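Local structure of alpha-L-rhamnosidase (Streptomyces avermitilis, 3W5N) at residues 41-46 with 60-65; 122-127 with 394-399; 201-206 with 290-295; 310-315 with 411-416. The protein hydrolyses terminal non-reducing alpha-L-rhamnose from alpha-L-rhamnosides such as citrus flavonoids and gum arabic, and holds rhamnose on a calcium-dependent carbohydrate-binding module. All coordinates share one frame; numbering follows the deposited sequence.

Contact 1 (41-46 with 60-65)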
loop_
_atom_site.group_PDB
_atom_site.type_symbol
_atom_site.label_atom_id
_atom_site.label_comp_id
_atom_site.label_asym_id
_atom_site.label_seq_id
_atom_site.Cartn_x
_atom_site.Cartn_y
_atom_site.Cartn_z
ATOM N N SER A 41 31.717 15.663 19.991
ATOM C CA SER A 41 32.869 14.863 20.411
ATOM C C SER A 41 32.463 13.709 21.326
ATOM O O SER A 41 33.152 12.690 21.387
ATOM C CB SER A 41 33.926 15.740 21.106
ATOM O OG SER A 41 33.371 16.396 22.235
ATOM N N ALA A 42 31.340 13.856 22.022
ATOM C CA ALA A 42 30.897 12.842 22.978
ATOM C C ALA A 42 29.405 12.963 23.237
ATOM O O ALA A 42 28.806 14.006 22.933
ATOM C CB ALA A 42 31.656 12.992 24.292
ATOM N N TYR A 43 28.823 11.907 23.806
ATOM C CA TYR A 43 27.411 11.910 24.217
ATOM C C TYR A 43 27.229 11.144 25.519
ATOM O O TYR A 43 28.086 10.335 25.911
ATOM C CB TYR A 43 26.504 11.305 23.114
ATOM C CG TYR A 43 26.645 9.799 22.900
ATOM C CD1 TYR A 43 25.957 8.888 23.718
ATOM C CD2 TYR A 43 27.441 9.285 21.868
ATOM C CE1 TYR A 43 26.077 7.520 23.524
ATOM C CE2 TYR A 43 27.557 7.903 21.666
ATOM C CZ TYR A 43 26.887 7.034 22.501
ATOM O OH TYR A 43 26.996 5.663 22.321
ATOM N N GLN A 44 26.099 11.370 26.172
ATOM C CA GLN A 44 25.742 10.612 27.344
ATOM C C GLN A 44 24.256 10.461 27.359
ATOM O O GLN A 44 23.535 11.469 27.325
ATOM C CB GLN A 44 26.175 11.330 28.621
ATOM C CG GLN A 44 25.741 10.639 29.903
ATOM C CD GLN A 44 26.242 11.361 31.142
ATOM O OE1 GLN A 44 26.652 12.518 31.064
ATOM N NE2 GLN A 44 26.168 10.699 32.298
ATOM N N VAL A 45 23.808 9.207 27.443
ATOM C CA VAL A 45 22.388 8.897 27.519
ATOM C C VAL A 45 22.014 8.364 28.897
ATOM O O VAL A 45 22.716 7.513 29.469
ATOM C CB VAL A 45 21.982 7.851 26.456
ATOM C CG1 VAL A 45 20.513 7.449 26.621
ATOM C CG2 VAL A 45 22.283 8.360 25.056
ATOM N N ARG A 46 20.893 8.856 29.415
ATOM C CA ARG A 46 20.289 8.283 30.612
ATOM C C ARG A 46 18.899 7.773 30.316
ATOM O O ARG A 46 18.184 8.342 29.485
ATOM C CB ARG A 46 20.219 9.308 31.716
ATOM C CG ARG A 46 21.579 9.654 32.258
ATOM C CD ARG A 46 21.419 10.695 33.340
ATOM N NE ARG A 46 22.690 10.953 34.016
ATOM C CZ ARG A 46 22.843 11.880 34.947
ATOM N NH1 ARG A 46 21.809 12.638 35.299
ATOM N NH2 ARG A 46 24.036 12.061 35.507
ATOM N N TRP A 60 19.508 2.995 32.923
ATOM C CA TRP A 60 20.800 3.063 32.268
ATOM C C TRP A 60 21.404 4.461 32.343
ATOM O O TRP A 60 20.689 5.466 32.324
ATOM C CB TRP A 60 20.677 2.631 30.805
ATOM C CG TRP A 60 21.972 2.463 30.037
ATOM C CD1 TRP A 60 23.121 1.831 30.465
ATOM C CD2 TRP A 60 22.220 2.861 28.683
ATOM N NE1 TRP A 60 24.067 1.843 29.467
ATOM C CE2 TRP A 60 23.546 2.469 28.364
ATOM C CE3 TRP A 60 21.461 3.532 27.711
ATOM C CZ2 TRP A 60 24.122 2.719 27.113
ATOM C CZ3 TRP A 60 22.033 3.785 26.468
ATOM C CH2 TRP A 60 23.358 3.382 26.182
ATOM N N ASP A 61 22.730 4.500 32.441
ATOM C CA ASP A 61 23.496 5.709 32.219
ATOM C C ASP A 61 24.732 5.275 31.453
ATOM O O ASP A 61 25.573 4.551 31.980
ATOM C CB ASP A 61 23.832 6.408 33.550
ATOM C CG ASP A 61 24.521 7.749 33.358
ATOM O OD1 ASP A 61 25.156 7.974 32.310
ATOM O OD2 ASP A 61 24.427 8.606 34.277
ATOM N N SER A 62 24.820 5.697 30.190
ATOM C CA SER A 62 25.906 5.310 29.303
ATOM C C SER A 62 27.252 5.844 29.782
ATOM O O SER A 62 28.298 5.379 29.329
ATOM C CB SER A 62 25.662 5.854 27.893
ATOM O OG SER A 62 25.840 7.265 27.842
ATOM N N GLY A 63 27.211 6.847 30.658
ATOM C CA GLY A 63 28.394 7.655 30.942
ATOM C C GLY A 63 28.761 8.485 29.721
ATOM O O GLY A 63 28.073 8.442 28.684
ATOM N N LYS A 64 29.846 9.242 29.822
ATOM C CA LYS A 64 30.310 10.051 28.695
ATOM C C LYS A 64 30.983 9.139 27.676
ATOM O O LYS A 64 32.031 8.557 27.961
ATOM C CB LYS A 64 31.281 11.143 29.169
ATOM C CG LYS A 64 31.748 12.090 28.078
ATOM C CD LYS A 64 32.627 13.186 28.663
ATOM C CE LYS A 64 33.187 14.065 27.561
ATOM N NZ LYS A 64 34.157 15.030 28.139
ATOM N N VAL A 65 30.381 9.009 26.494
ATOM C CA VAL A 65 30.915 8.131 25.457
ATOM C C VAL A 65 31.608 8.954 24.382
ATOM O O VAL A 65 30.979 9.791 23.727
ATOM C CB VAL A 65 29.804 7.262 24.815
ATOM C CG1 VAL A 65 30.381 6.390 23.716
ATOM C CG2 VAL A 65 29.088 6.416 25.857
HETATM O O HOH W 1 26.499 10.279 35.362
#
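This is the hairpin of strands 40-48 and 60-66 in the N-terminal immunoglobulin-like domain, in which Tyr-43 and Val-65 form an antiparallel hydrogen-bonded pair. Tyr-43 N gives to Val-65 O at 3.0 Å. Val-65 N returns to Tyr-43 O at 2.7 Å. Between this pair and Arg-46/Asp-61 the register slips by one residue. There Ser-62 stands in with its side chain: Val-45 N donates to Ser-62 OG at 2.8 Å, while Ser-62 N reaches Val-45 O. The hydroxyl in turn donates a hydrogen bond to Gly-63 O.

Asp-61 divides its carboxylate. OD1 takes Gln-44 NE2 on its syn lone pair at 2.9 Å, the acceptor lying in the amide plane, and also accepts from Gly-63 N in an Asx turn. OD2 forms a salt bridge with Arg-46 NE at 2.9 Å, met from above the carboxylate plane. On the other side of the sheet, Tyr-43 CG sits between backbone N and carbonyl carbon (chi1 70°), which lays the ring alongside Val-65, whose CB stands over one face in a CH-pi contact, 3.9 Å from the ring centroid.

Strand 40-48 runs between 60-66 and 85-94; Val-45 packs on Leu-27 and Trp-29 of strand 26-32.

Contact 2 (122-127 with 394-399)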
loop_
_atom_site.group_PDB
_atom_site.type_symbol
_atom_site.label_atom_id
_atom_site.label_comp_id
_atom_site.label_asym_id
_atom_site.label_seq_id
_atom_site.Cartn_x
_atom_site.Cartn_y
_atom_site.Cartn_z
ATOM N N TRP A 122 -8.279 -15.904 20.061
ATOM C CA TRP A 122 -8.784 -15.494 18.746
ATOM C C TRP A 122 -10.273 -15.806 18.653
ATOM O O TRP A 122 -10.692 -16.963 18.863
ATOM C CB TRP A 122 -8.040 -16.232 17.640
ATOM C CG TRP A 122 -6.622 -15.827 17.469
ATOM C CD1 TRP A 122 -5.508 -16.466 17.957
ATOM C CD2 TRP A 122 -6.155 -14.694 16.753
ATOM N NE1 TRP A 122 -4.373 -15.791 17.584
ATOM C CE2 TRP A 122 -4.742 -14.700 16.833
ATOM C CE3 TRP A 122 -6.797 -13.657 16.052
ATOM C CZ2 TRP A 122 -3.953 -13.707 16.242
ATOM C CZ3 TRP A 122 -5.999 -12.668 15.453
ATOM C CH2 TRP A 122 -4.597 -12.709 15.556
ATOM N N ILE A 123 -11.086 -14.798 18.328
ATOM C CA ILE A 123 -12.531 -15.008 18.197
ATOM C C ILE A 123 -13.087 -14.506 16.852
ATOM O O ILE A 123 -12.529 -13.586 16.237
ATOM C CB ILE A 123 -13.335 -14.361 19.367
ATOM C CG1 ILE A 123 -13.090 -12.836 19.404
ATOM C CG2 ILE A 123 -13.024 -15.065 20.695
ATOM C CD1 ILE A 123 -13.981 -12.063 20.377
ATOM N N SER A 124 -14.181 -15.120 16.405
ATOM C CA SER A 124 -14.865 -14.725 15.165
ATOM C C SER A 124 -16.351 -14.627 15.445
ATOM O O SER A 124 -16.849 -15.237 16.394
ATOM C CB SER A 124 -14.657 -15.754 14.046
ATOM O OG SER A 124 -13.322 -15.810 13.607
ATOM N N ALA A 125 -17.066 -13.865 14.618
ATOM C CA ALA A 125 -18.519 -13.956 14.607
ATOM C C ALA A 125 -18.895 -15.384 14.179
ATOM O O ALA A 125 -18.142 -16.020 13.455
ATOM C CB ALA A 125 -19.128 -12.923 13.662
ATOM N N PRO A 126 -20.053 -15.891 14.640
ATOM C CA PRO A 126 -20.432 -17.267 14.321
ATOM C C PRO A 126 -20.941 -17.434 12.887
ATOM O O PRO A 126 -21.191 -16.444 12.187
ATOM C CB PRO A 126 -21.529 -17.553 15.349
ATOM C CG PRO A 126 -22.187 -16.229 15.536
ATOM C CD PRO A 126 -21.031 -15.253 15.535
ATOM N N ALA A 127 -21.096 -18.690 12.465
ATOM C CA ALA A 127 -21.426 -19.036 11.078
ATOM C C ALA A 127 -22.625 -18.288 10.434
ATOM O O ALA A 127 -22.527 -17.883 9.272
ATOM C CB ALA A 127 -21.563 -20.556 10.930
ATOM N N GLY A 394 -7.396 -17.160 4.825
ATOM C CA GLY A 394 -8.430 -17.842 5.628
ATOM C C GLY A 394 -9.820 -17.509 5.133
ATOM O O GLY A 394 -9.975 -16.657 4.260
ATOM N N GLU A 395 -10.821 -18.172 5.713
ATOM C CA GLU A 395 -12.213 -18.083 5.246
ATOM C C GLU A 395 -12.959 -16.930 5.886
ATOM O O GLU A 395 -13.907 -16.415 5.323
ATOM C CB GLU A 395 -12.990 -19.386 5.559
ATOM C CG GLU A 395 -12.449 -20.658 4.903
ATOM C CD GLU A 395 -12.506 -20.628 3.380
ATOM O OE1 GLU A 395 -13.585 -20.324 2.824
ATOM O OE2 GLU A 395 -11.468 -20.923 2.731
ATOM N N ARG A 396 -12.566 -16.567 7.098
ATOM C CA ARG A 396 -13.293 -15.536 7.824
ATOM C C ARG A 396 -12.399 -14.835 8.815
ATOM O O ARG A 396 -11.424 -15.435 9.321
ATOM C CB ARG A 396 -14.515 -16.114 8.535
ATOM C CG ARG A 396 -14.223 -16.883 9.797
ATOM C CD ARG A 396 -15.455 -17.680 10.183
ATOM N NE ARG A 396 -15.754 -18.680 9.154
ATOM C CZ ARG A 396 -15.146 -19.861 9.037
ATOM N NH1 ARG A 396 -14.193 -20.220 9.889
ATOM N NH2 ARG A 396 -15.490 -20.683 8.054
ATOM N N PRO A 397 -12.743 -13.580 9.131
ATOM C CA PRO A 397 -11.837 -12.819 9.978
ATOM C C PRO A 397 -11.934 -13.148 11.465
ATOM O O PRO A 397 -12.957 -13.667 11.937
ATOM C CB PRO A 397 -12.209 -11.359 9.684
ATOM C CG PRO A 397 -13.590 -11.391 9.137
ATOM C CD PRO A 397 -13.863 -12.773 8.614
ATOM N N ALA A 398 -10.851 -12.864 12.185
ATOM C CA ALA A 398 -10.779 -13.118 13.619
ATOM C C ALA A 398 -10.125 -11.937 14.319
ATOM O O ALA A 398 -9.303 -11.260 13.722
ATOM C CB ALA A 398 -9.974 -14.394 13.896
ATOM N N LEU A 399 -10.477 -11.743 15.588
ATOM C CA LEU A 399 -10.003 -10.644 16.439
ATOM C C LEU A 399 -9.199 -11.187 17.615
ATOM O O LEU A 399 -9.568 -12.209 18.186
ATOM C CB LEU A 399 -11.208 -9.868 16.997
ATOM C CG LEU A 399 -10.906 -8.680 17.912
ATOM C CD1 LEU A 399 -10.310 -7.499 17.142
ATOM C CD2 LEU A 399 -12.168 -8.250 18.647
HETATM O O HOH W 2 -12.911 -18.263 12.343
HETATM O O HOH W 3 -15.675 -12.681 12.482
#
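Ser-124 leans on the chain at Pro-397 and Ala-398, and its side chain can be followed outward. CB already lies 3.4 Å from Pro-397 O. From there OG turns back beside its own backbone N (chi1 -67°) and donates to Pro-397 O at 2.7 Å, coming in 34° out of the carbonyl plane. The same OG touches Ala-398 CB at 3.6 Å and accepts a hydrogen bond from a water.

Next to it the backbones make a single antiparallel bridge, a hydrogen-bonded pair. Ile-123 N donates to Leu-399 O at 3.0 Å. Leu-399 N returns to Ile-123 O at 2.8 Å. Trp-122 packs alongside, its CE3 3.9 Å from Ala-398 CB. Strand 123-124 otherwise pairs with 459-463, so the bridge ties the edge of that sheet to strand 398-407 of another. Arg-396 directs its guanidinium to Asp-465 and Glu-131.

A second water, accepting from Ala-125 N, donates to Pro-397 O. The buried hydroxyl of Ser-124 therefore gives one bond and receives one, while the proline carbonyl accepts from OG and a water.

Contact 3 (201-206 with 290-295). With RAM (alpha-L-rhamnopyranose), chain D.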
loop_
_atom_site.group_PDB
_atom_site.type_symbol
_atom_site.label_atom_id
_atom_site.label_comp_id
_atom_site.label_asym_id
_atom_site.label_seq_id
_atom_site.Cartn_x
_atom_site.Cartn_y
_atom_site.Cartn_z
ATOM N N GLU A 201 -16.158 -19.014 -16.280
ATOM C CA GLU A 201 -16.395 -20.021 -15.239
ATOM C C GLU A 201 -17.195 -19.417 -14.082
ATOM O O GLU A 201 -16.892 -19.636 -12.908
ATOM C CB GLU A 201 -15.087 -20.684 -14.776
ATOM C CG GLU A 201 -14.291 -21.254 -15.944
ATOM C CD GLU A 201 -13.102 -22.111 -15.547
ATOM O OE1 GLU A 201 -12.740 -22.170 -14.354
ATOM O OE2 GLU A 201 -12.516 -22.736 -16.460
ATOM N N GLY A 202 -18.205 -18.634 -14.451
ATOM C CA GLY A 202 -19.136 -18.024 -13.505
ATOM C C GLY A 202 -19.826 -18.990 -12.560
ATOM O O GLY A 202 -20.268 -18.592 -11.481
ATOM N N TRP A 203 -19.916 -20.261 -12.954
ATOM C CA TRP A 203 -20.481 -21.293 -12.093
ATOM C C TRP A 203 -19.758 -21.415 -10.749
ATOM O O TRP A 203 -20.352 -21.845 -9.765
ATOM C CB TRP A 203 -20.536 -22.652 -12.810
ATOM C CG TRP A 203 -19.210 -23.188 -13.306
ATOM C CD1 TRP A 203 -18.706 -23.101 -14.571
ATOM C CD2 TRP A 203 -18.245 -23.913 -12.536
ATOM N NE1 TRP A 203 -17.473 -23.735 -14.638
ATOM C CE2 TRP A 203 -17.173 -24.244 -13.403
ATOM C CE3 TRP A 203 -18.198 -24.350 -11.198
ATOM C CZ2 TRP A 203 -16.054 -24.960 -12.969
ATOM C CZ3 TRP A 203 -17.077 -25.062 -10.770
ATOM C CH2 TRP A 203 -16.029 -25.360 -11.649
ATOM N N ARG A 204 -18.475 -21.033 -10.720
ATOM C CA ARG A 204 -17.673 -21.068 -9.486
ATOM C C ARG A 204 -18.080 -20.031 -8.472
ATOM O O ARG A 204 -17.683 -20.124 -7.308
ATOM C CB ARG A 204 -16.194 -20.821 -9.787
ATOM C CG ARG A 204 -15.561 -21.850 -10.695
ATOM C CD ARG A 204 -14.126 -21.455 -10.991
ATOM N NE ARG A 204 -13.482 -22.447 -11.833
ATOM C CZ ARG A 204 -12.996 -23.603 -11.392
ATOM N NH1 ARG A 204 -13.072 -23.917 -10.105
ATOM N NH2 ARG A 204 -12.428 -24.446 -12.249
ATOM N N ARG A 205 -18.838 -19.031 -8.908
ATOM C CA ARG A 205 -19.152 -17.884 -8.052
ATOM C C ARG A 205 -20.649 -17.616 -7.977
ATOM O O ARG A 205 -21.174 -16.767 -8.709
ATOM C CB ARG A 205 -18.402 -16.624 -8.525
ATOM C CG ARG A 205 -16.883 -16.749 -8.422
ATOM C CD ARG A 205 -16.139 -15.605 -9.095
ATOM N NE ARG A 205 -16.400 -15.483 -10.526
ATOM C CZ ARG A 205 -15.771 -16.178 -11.475
ATOM N NH1 ARG A 205 -14.855 -17.081 -11.162
ATOM N NH2 ARG A 205 -16.082 -15.981 -12.743
ATOM N N PRO A 206 -21.352 -18.361 -7.103
ATOM C CA PRO A 206 -22.789 -18.167 -6.915
ATOM C C PRO A 206 -23.122 -16.739 -6.481
ATOM O O PRO A 206 -22.369 -16.131 -5.722
ATOM C CB PRO A 206 -23.128 -19.135 -5.777
ATOM C CG PRO A 206 -22.053 -20.158 -5.805
ATOM C CD PRO A 206 -20.822 -19.436 -6.249
ATOM N N GLY A 290 -20.225 -34.085 -9.280
ATOM C CA GLY A 290 -20.020 -33.587 -10.653
ATOM C C GLY A 290 -18.663 -32.913 -10.810
ATOM O O GLY A 290 -17.817 -33.038 -9.936
ATOM N N PRO A 291 -18.457 -32.162 -11.898
ATOM C CA PRO A 291 -17.169 -31.473 -12.053
ATOM C C PRO A 291 -16.996 -30.225 -11.171
ATOM O O PRO A 291 -15.894 -29.659 -11.121
ATOM C CB PRO A 291 -17.169 -31.069 -13.525
ATOM C CG PRO A 291 -18.615 -30.957 -13.897
ATOM C CD PRO A 291 -19.335 -31.985 -13.071
ATOM N N TRP A 292 -18.055 -29.811 -10.475
ATOM C CA TRP A 292 -18.116 -28.459 -9.915
ATOM C C TRP A 292 -17.542 -28.307 -8.501
ATOM O O TRP A 292 -17.191 -27.195 -8.089
ATOM C CB TRP A 292 -19.549 -27.927 -9.989
ATOM C CG TRP A 292 -20.146 -28.016 -11.382
ATOM C CD1 TRP A 292 -19.808 -27.264 -12.474
ATOM C CD2 TRP A 292 -21.198 -28.895 -11.810
ATOM N NE1 TRP A 292 -20.569 -27.644 -13.569
ATOM C CE2 TRP A 292 -21.444 -28.620 -13.181
ATOM C CE3 TRP A 292 -21.960 -29.892 -11.166
ATOM C CZ2 TRP A 292 -22.407 -29.309 -13.923
ATOM C CZ3 TRP A 292 -22.931 -30.581 -11.907
ATOM C CH2 TRP A 292 -23.139 -30.285 -13.273
ATOM N N GLY A 293 -17.454 -29.409 -7.759
ATOM C CA GLY A 293 -16.898 -29.390 -6.397
ATOM C C GLY A 293 -17.748 -28.622 -5.400
ATOM O O GLY A 293 -18.938 -28.374 -5.628
ATOM N N ARG A 294 -17.127 -28.213 -4.297
ATOM C CA ARG A 294 -17.858 -27.652 -3.168
ATOM C C ARG A 294 -18.066 -26.147 -3.297
ATOM O O ARG A 294 -17.603 -25.380 -2.449
ATOM C CB ARG A 294 -17.167 -28.028 -1.846
ATOM C CG ARG A 294 -17.106 -29.536 -1.621
ATOM C CD ARG A 294 -16.292 -29.926 -0.390
ATOM N NE ARG A 294 -16.904 -29.470 0.858
ATOM C CZ ARG A 294 -17.836 -30.133 1.544
ATOM N NH1 ARG A 294 -18.285 -31.307 1.123
ATOM N NH2 ARG A 294 -18.320 -29.621 2.668
ATOM N N VAL A 295 -18.790 -25.752 -4.343
ATOM C CA VAL A 295 -19.023 -24.356 -4.698
ATOM C C VAL A 295 -19.827 -23.630 -3.604
ATOM O O VAL A 295 -20.853 -24.130 -3.141
ATOM C CB VAL A 295 -19.747 -24.256 -6.063
ATOM C CG1 VAL A 295 -20.185 -22.839 -6.343
ATOM C CG2 VAL A 295 -18.843 -24.701 -7.203
HETATM C C1 RAM D . -15.379 -24.891 -17.694
HETATM C C2 RAM D . -16.502 -24.170 -18.441
HETATM C C3 RAM D . -17.582 -25.175 -18.880
HETATM C C4 RAM D . -18.104 -25.985 -17.703
HETATM C C5 RAM D . -16.938 -26.695 -16.998
HETATM C C6 RAM D . -17.371 -27.388 -15.705
HETATM O O1 RAM D . -14.613 -25.670 -18.627
HETATM O O2 RAM D . -17.040 -23.191 -17.546
HETATM O O3 RAM D . -18.708 -24.602 -19.571
HETATM O O4 RAM D . -19.113 -26.862 -18.259
HETATM O O5 RAM D . -15.889 -25.755 -16.660
#
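Trp-203 lies with one face against the edge of Trp-292. This is a T-shaped (edge-to-face) pair, with the six-membered ring of Trp-203 and the five-membered ring of Trp-292 at 70° and their centroids 4.9 Å apart. Trp-292 CD1 does the touching, 3.6 Å from Trp-203 CE3, while the carbonyl of the same residue brings Trp-292 O to 3.4 Å from Trp-203 CZ3. The opposite face of Trp-203 is covered by Arg-204, whose CG sits above the rim and whose guanidinium curls back so that Trp-203 CH2 lies over its centre. Glu-201 OE1 holds that guanidinium through a salt bridge to Arg-204 NE at 2.6 Å, with the acceptor in the guanidinium plane.

Both loops lie in the region assigned to the carbohydrate-binding module CBM67, and Trp-203 belongs to its rhamnose site. With CG between backbone N and carbonyl carbon (chi1 58°), its ring fits between Arg-204 and Trp-292 and puts NE1 at the sugar, giving a hydrogen bond to rhamnose O2 at 3.0 Å and a weak one to O5. Trp-292 NE1 instead donates a hydrogen bond to OD2 of Asp-179, a ligand of the calcium ion, and runs past rhamnose C6 at 3.9 Å; Asn-180 ND2 also hydrogen-bonds the sugar.

Pro-291 CD covers the centre of one face of Trp-292, which also stacks with Trp-140. Farther along, Val-295 CG2 meets the edge of Trp-203, and its other methyl, CG1, is pressed tightly against Pro-206 CG at 3.3 Å.

Contact 4 (310-315 with 411-416)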
loop_
_atom_site.group_PDB
_atom_site.type_symbol
_atom_site.label_atom_id
_atom_site.label_comp_id
_atom_site.label_asym_id
_atom_site.label_seq_id
_atom_site.Cartn_x
_atom_site.Cartn_y
_atom_site.Cartn_z
ATOM N N ARG A 310 -17.145 -5.294 34.302
ATOM C CA ARG A 310 -17.116 -4.350 35.400
ATOM C C ARG A 310 -15.672 -4.173 35.866
ATOM O O ARG A 310 -14.937 -5.150 35.986
ATOM C CB ARG A 310 -17.977 -4.888 36.544
ATOM C CG ARG A 310 -19.018 -3.909 37.061
ATOM C CD ARG A 310 -19.948 -4.546 38.091
ATOM N NE ARG A 310 -19.293 -4.737 39.386
ATOM C CZ ARG A 310 -18.773 -5.889 39.816
ATOM N NH1 ARG A 310 -18.822 -6.985 39.059
ATOM N NH2 ARG A 310 -18.199 -5.948 41.013
ATOM N N LEU A 311 -15.276 -2.933 36.121
ATOM C CA LEU A 311 -13.952 -2.626 36.657
ATOM C C LEU A 311 -14.112 -2.044 38.060
ATOM O O LEU A 311 -15.169 -1.495 38.373
ATOM C CB LEU A 311 -13.229 -1.627 35.744
ATOM C CG LEU A 311 -12.769 -2.145 34.373
ATOM C CD1 LEU A 311 -11.983 -1.058 33.642
ATOM C CD2 LEU A 311 -11.950 -3.424 34.504
ATOM N N PRO A 312 -13.071 -2.152 38.910
ATOM C CA PRO A 312 -13.243 -1.610 40.269
ATOM C C PRO A 312 -13.352 -0.093 40.339
ATOM O O PRO A 312 -12.940 0.615 39.419
ATOM C CB PRO A 312 -11.974 -2.072 40.998
ATOM C CG PRO A 312 -10.982 -2.322 39.924
ATOM C CD PRO A 312 -11.778 -2.839 38.755
ATOM N N HIS A 313 -13.894 0.401 41.448
ATOM C CA HIS A 313 -13.936 1.837 41.701
ATOM C C HIS A 313 -12.638 2.296 42.376
ATOM O O HIS A 313 -12.614 2.646 43.566
ATOM C CB HIS A 313 -15.176 2.208 42.527
ATOM C CG HIS A 313 -16.467 1.967 41.809
ATOM N ND1 HIS A 313 -17.248 2.992 41.316
ATOM C CD2 HIS A 313 -17.105 0.817 41.481
ATOM C CE1 HIS A 313 -18.312 2.484 40.720
ATOM N NE2 HIS A 313 -18.250 1.167 40.808
ATOM N N LYS A 314 -11.559 2.281 41.598
ATOM C CA LYS A 314 -10.238 2.685 42.068
ATOM C C LYS A 314 -9.643 3.640 41.073
ATOM O O LYS A 314 -10.016 3.629 39.891
ATOM C CB LYS A 314 -9.289 1.486 42.127
ATOM C CG LYS A 314 -9.636 0.390 43.106
ATOM C CD LYS A 314 -8.521 -0.631 43.083
ATOM C CE LYS A 314 -9.045 -1.985 43.491
ATOM N NZ LYS A 314 -7.940 -2.912 43.823
ATOM N N LYS A 315 -8.664 4.411 41.533
ATOM C CA LYS A 315 -7.918 5.327 40.680
ATOM C C LYS A 315 -7.065 4.558 39.654
ATOM O O LYS A 315 -6.233 3.736 40.036
ATOM C CB LYS A 315 -7.045 6.238 41.552
ATOM C CG LYS A 315 -6.164 7.220 40.788
ATOM C CD LYS A 315 -6.984 8.260 40.027
ATOM C CE LYS A 315 -6.097 9.271 39.306
ATOM N NZ LYS A 315 -5.337 10.147 40.250
ATOM N N THR A 411 -2.593 -2.804 41.825
ATOM C CA THR A 411 -3.403 -3.916 41.300
ATOM C C THR A 411 -3.682 -3.703 39.805
ATOM O O THR A 411 -3.434 -2.631 39.258
ATOM C CB THR A 411 -4.747 -4.125 42.027
ATOM O OG1 THR A 411 -5.593 -2.969 41.870
ATOM C CG2 THR A 411 -4.537 -4.461 43.526
ATOM N N SER A 412 -4.193 -4.733 39.153
ATOM C CA SER A 412 -4.525 -4.606 37.739
ATOM C C SER A 412 -5.662 -5.541 37.370
ATOM O O SER A 412 -5.982 -6.493 38.111
ATOM C CB SER A 412 -3.286 -4.838 36.861
ATOM O OG SER A 412 -2.803 -6.156 36.992
ATOM N N GLU A 413 -6.282 -5.254 36.225
ATOM C CA GLU A 413 -7.299 -6.117 35.654
ATOM C C GLU A 413 -6.946 -6.340 34.194
ATOM O O GLU A 413 -6.383 -5.454 33.542
ATOM C CB GLU A 413 -8.691 -5.470 35.728
ATOM C CG GLU A 413 -9.183 -5.155 37.135
ATOM C CD GLU A 413 -9.591 -6.394 37.925
ATOM O OE1 GLU A 413 -9.489 -7.524 37.393
ATOM O OE2 GLU A 413 -10.015 -6.236 39.097
ATOM N N ARG A 414 -7.289 -7.521 33.689
ATOM C CA ARG A 414 -7.058 -7.831 32.283
ATOM C C ARG A 414 -8.369 -8.330 31.687
ATOM O O ARG A 414 -9.036 -9.217 32.254
ATOM C CB ARG A 414 -5.953 -8.890 32.138
ATOM C CG ARG A 414 -5.648 -9.235 30.691
ATOM C CD ARG A 414 -4.555 -10.283 30.520
ATOM N NE ARG A 414 -3.275 -9.864 31.069
ATOM C CZ ARG A 414 -2.142 -10.549 30.938
ATOM N NH1 ARG A 414 -2.111 -11.696 30.255
ATOM N NH2 ARG A 414 -1.035 -10.078 31.487
ATOM N N ILE A 415 -8.761 -7.745 30.560
ATOM C CA ILE A 415 -10.001 -8.130 29.895
ATOM C C ILE A 415 -9.572 -8.607 28.523
ATOM O O ILE A 415 -8.785 -7.933 27.852
ATOM C CB ILE A 415 -10.981 -6.928 29.788
ATOM C CG1 ILE A 415 -11.314 -6.358 31.188
ATOM C CG2 ILE A 415 -12.220 -7.290 28.975
ATOM C CD1 ILE A 415 -12.065 -7.312 32.112
ATOM N N THR A 416 -10.045 -9.770 28.103
ATOM C CA THR A 416 -9.567 -10.301 26.825
ATOM C C THR A 416 -10.698 -10.742 25.905
ATOM O O THR A 416 -11.796 -11.038 26.358
ATOM C CB THR A 416 -8.623 -11.512 27.022
ATOM O OG1 THR A 416 -9.288 -12.484 27.813
ATOM C CG2 THR A 416 -7.287 -11.124 27.712
#
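The flat group here is the Glu-413 carboxylate, which meets the puckered ring of Pro-312 without stacking on it. It presents its OE2 corner, 3.8 Å from Pro-312 CD, while OE1 is turned away from the ring. The bend of the Glu-413 chain at its second torsion (chi2 -73°) turns the carboxylate so that OE2 faces the proline. Glu-413 CG also lies 3.8 Å from Pro-312 CD. Leu-311 slides past Glu-413 in the opposite direction, and its CD2 lies 4.0 Å from Glu-413 CB. That methyl also reaches toward Ile-415, with Leu-311 CD2 to Ile-415 CG1 at 4.5 Å.

Side chains of two sheets meet here. Strand 303-311 belongs to one, and strand 412-416 is the outermost strand of the other. The CA atoms of Leu-311 and Glu-413 are 7.6 Å apart, so the two strands meet through side chains and not as a backbone ladder. Ile-415 packs in turn on Phe-309 and His-307, and Tyr-407, from the neighbouring strand 398-407, touches Leu-311, Pro-312 and Lys-314.

Beyond the proline the chain makes an inverse gamma turn centred on His-313, and the extended side chain of Lys-314 crosses Thr-411 at about a right angle. Its ammonium nitrogen NZ donates to Thr-411 OG1 at 3.1 Å. Asp-409 binds both partners, by a salt bridge to the lysine and a hydrogen bond to the threonine hydroxyl.

Contacts 2 and 4 are the closest relatives: their nearest atoms are about 6 Å apart, and strands 398-407 and 412-416, to which they reach, are neighbours in one sheet. Their segments alternate along the chain, and both contacts lie on the same side of its centre. Contact 3 belongs to the carbohydrate-binding module inserted between the two segments of contact 2; its nearest atoms lie about 8 Å from that contact. The rhamnose it touches is the module's own, separate from the catalytic site; contacts 1, 2 and 4 lie away from the annotated sites. Contact 1 stands apart, its centre about 67 Å from that of contact 3 and about 40 Å from that of contact 4.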